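ENT (Trypanosoma brucei brucei, PDB 5ZX1) is an ENT-domain protein of unknown exact function, probably acting in transcription or chromatin regulation through this helical domain near its N-terminus. Local coordinates at residues A[44-49]-A[67-72]. Numbering follows the deposited sequence.
Sequences SYRSLC and ILEDMR
Tyr45 reaches across from one helix to the other and ends on Arg72, whose NH2 donates a hydrogen bond to Tyr45 OH (2.8 Å, N-H...O angle 149°). The hydroxyl lies in the guanidinium plane, at its edge, while ring and guanidinium stand almost perpendicular, at 87°. A bend at chi3 folds the guanidinium back over Glu69 CA, which lies against the rim of one face, and turns NH2 to the phenol oxygen; Arg72 CG also packs 3.7 Å from Tyr45 CZ. With CG anti to the backbone N, the tyrosine ring is carried across the gap so that its far end meets helix 62-74, and its CE1 edge touches Leu68 O at 3.6 Å, in the ring plane. The same carbonyl is the helical acceptor for Arg72 N. Leu68 crosses the tyrosine at about a right angle, its CD2 lying 4.1 Å from Tyr45 CZ and touching Cys49 SG as well. Beside this polar pair runs an apolar row: Leu48 CD1 presses on Met71 CG at 3.5 Å and reaches Ile67 CG2 and Leu68 CD2. The segment axes are nearly antiparallel (173°) and 10.9 Å apart at their closest, pairing Tyr45 with Met71 and Leu48 with Leu68. Helices 30-56 and 62-74 thus form a helical hairpin within the all-helical ENT domain; helix 79-91 packs against both, its Ala82 touching Tyr45 and Arg72 and its Ala89 touching Cys49.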
loop_
_atom_site.group_PDB
_atom_site.type_symbol
_atom_site.label_atom_id
_atom_site.label_comp_id
_atom_site.label_asym_id
_atom_site.label_seq_id
_atom_site.Cartn_x
_atom_site.Cartn_y
_atom_site.Cartn_z
ATOM N N SER A 44 -2.354 -6.626 -2.860
ATOM C CA SER A 44 -2.731 -5.366 -3.480
ATOM C C SER A 44 -2.811 -4.266 -2.421
ATOM O O SER A 44 -2.402 -3.130 -2.676
ATOM C CB SER A 44 -4.045 -5.493 -4.243
ATOM O OG SER A 44 -5.150 -5.043 -3.491
ATOM N N TYR A 45 -3.285 -4.595 -1.223
ATOM C CA TYR A 45 -3.285 -3.593 -0.158
ATOM C C TYR A 45 -1.848 -3.221 0.244
ATOM O O TYR A 45 -1.534 -2.041 0.455
ATOM C CB TYR A 45 -4.075 -4.071 1.066
ATOM C CG TYR A 45 -4.423 -2.926 2.006
ATOM C CD1 TYR A 45 -5.451 -2.043 1.695
ATOM C CD2 TYR A 45 -3.720 -2.724 3.187
ATOM C CE1 TYR A 45 -5.769 -1.001 2.516
ATOM C CE2 TYR A 45 -4.034 -1.668 4.041
ATOM C CZ TYR A 45 -5.067 -0.810 3.690
ATOM O OH TYR A 45 -5.408 0.248 4.500
ATOM N N ARG A 46 -0.979 -4.220 0.349
ATOM C CA ARG A 46 0.402 -3.990 0.767
ATOM C C ARG A 46 1.094 -3.005 -0.168
ATOM O O ARG A 46 1.643 -1.980 0.253
ATOM C CB ARG A 46 1.181 -5.311 0.800
ATOM C CG ARG A 46 2.640 -5.152 1.208
ATOM C CD ARG A 46 3.419 -6.426 0.980
ATOM N NE ARG A 46 4.857 -6.204 1.137
ATOM C CZ ARG A 46 5.738 -6.157 0.136
ATOM N NH1 ARG A 46 7.023 -5.941 0.401
ATOM N NH2 ARG A 46 5.347 -6.330 -1.126
ATOM N N SER A 47 1.044 -3.312 -1.455
ATOM C CA SER A 47 1.692 -2.478 -2.432
ATOM C C SER A 47 1.063 -1.083 -2.421
ATOM O O SER A 47 1.717 -0.094 -2.769
ATOM C CB SER A 47 1.592 -3.111 -3.814
ATOM O OG SER A 47 0.289 -2.923 -4.314
ATOM N N LEU A 48 -0.197 -1.002 -2.003
ATOM C CA LEU A 48 -0.886 0.279 -1.892
ATOM C C LEU A 48 -0.309 1.134 -0.775
ATOM O O LEU A 48 -0.109 2.335 -0.941
ATOM C CB LEU A 48 -2.375 0.061 -1.642
ATOM C CG LEU A 48 -3.375 0.518 -2.697
ATOM C CD1 LEU A 48 -4.736 0.582 -2.043
ATOM C CD2 LEU A 48 -2.987 1.865 -3.259
ATOM N N CYS A 49 -0.076 0.525 0.380
ATOM C CA CYS A 49 0.553 1.249 1.480
ATOM C C CYS A 49 1.956 1.765 1.120
ATOM O O CYS A 49 2.287 2.916 1.376
ATOM C CB CYS A 49 0.632 0.350 2.709
ATOM S SG CYS A 49 -0.967 0.094 3.493
ATOM N N ILE A 67 -8.314 6.473 -0.107
ATOM C CA ILE A 67 -8.054 5.324 -0.964
ATOM C C ILE A 67 -7.812 4.095 -0.101
ATOM O O ILE A 67 -8.326 3.016 -0.376
ATOM C CB ILE A 67 -6.877 5.574 -1.888
ATOM C CG1 ILE A 67 -7.282 6.561 -2.981
ATOM C CG2 ILE A 67 -6.384 4.255 -2.474
ATOM C CD1 ILE A 67 -6.098 7.126 -3.729
ATOM N N LEU A 68 -7.048 4.271 0.966
ATOM C CA LEU A 68 -6.783 3.160 1.859
ATOM C C LEU A 68 -8.070 2.711 2.527
ATOM O O LEU A 68 -8.361 1.522 2.590
ATOM C CB LEU A 68 -5.729 3.537 2.908
ATOM C CG LEU A 68 -4.307 3.715 2.370
ATOM C CD1 LEU A 68 -3.341 4.048 3.496
ATOM C CD2 LEU A 68 -3.854 2.472 1.627
ATOM N N GLU A 69 -8.846 3.671 3.017
ATOM C CA GLU A 69 -10.102 3.380 3.698
ATOM C C GLU A 69 -11.083 2.649 2.776
ATOM O O GLU A 69 -11.762 1.715 3.194
ATOM C CB GLU A 69 -10.728 4.672 4.223
ATOM C CG GLU A 69 -12.109 4.472 4.856
ATOM C CD GLU A 69 -12.808 5.779 5.256
ATOM O OE1 GLU A 69 -13.846 5.690 5.959
ATOM O OE2 GLU A 69 -12.335 6.886 4.883
ATOM N N ASP A 70 -11.150 3.060 1.516
ATOM C CA ASP A 70 -12.089 2.440 0.589
ATOM C C ASP A 70 -11.672 1.012 0.235
ATOM O O ASP A 70 -12.511 0.123 0.156
ATOM C CB ASP A 70 -12.223 3.283 -0.684
ATOM C CG ASP A 70 -13.036 4.552 -0.451
ATOM O OD1 ASP A 70 -13.647 4.668 0.636
ATOM O OD2 ASP A 70 -13.063 5.437 -1.343
ATOM N N MET A 71 -10.376 0.794 0.022
ATOM C CA MET A 71 -9.868 -0.540 -0.294
ATOM C C MET A 71 -9.996 -1.504 0.908
ATOM O O MET A 71 -10.169 -2.707 0.735
ATOM C CB MET A 71 -8.411 -0.455 -0.749
ATOM C CG MET A 71 -8.228 0.213 -2.084
ATOM S SD MET A 71 -9.092 -0.676 -3.390
ATOM C CE MET A 71 -8.241 -2.250 -3.358
ATOM N N ARG A 72 -9.907 -0.977 2.120
ATOM C CA ARG A 72 -10.096 -1.808 3.307
ATOM C C ARG A 72 -11.472 -2.429 3.256
ATOM O O ARG A 72 -11.654 -3.609 3.541
ATOM C CB ARG A 72 -9.943 -0.993 4.590
ATOM C CG ARG A 72 -8.515 -0.758 4.971
ATOM C CD ARG A 72 -8.375 -0.435 6.462
ATOM N NE ARG A 72 -8.869 0.890 6.806
ATOM C CZ ARG A 72 -8.363 2.039 6.352
ATOM N NH1 ARG A 72 -8.906 3.194 6.737
ATOM N NH2 ARG A 72 -7.323 2.050 5.512
#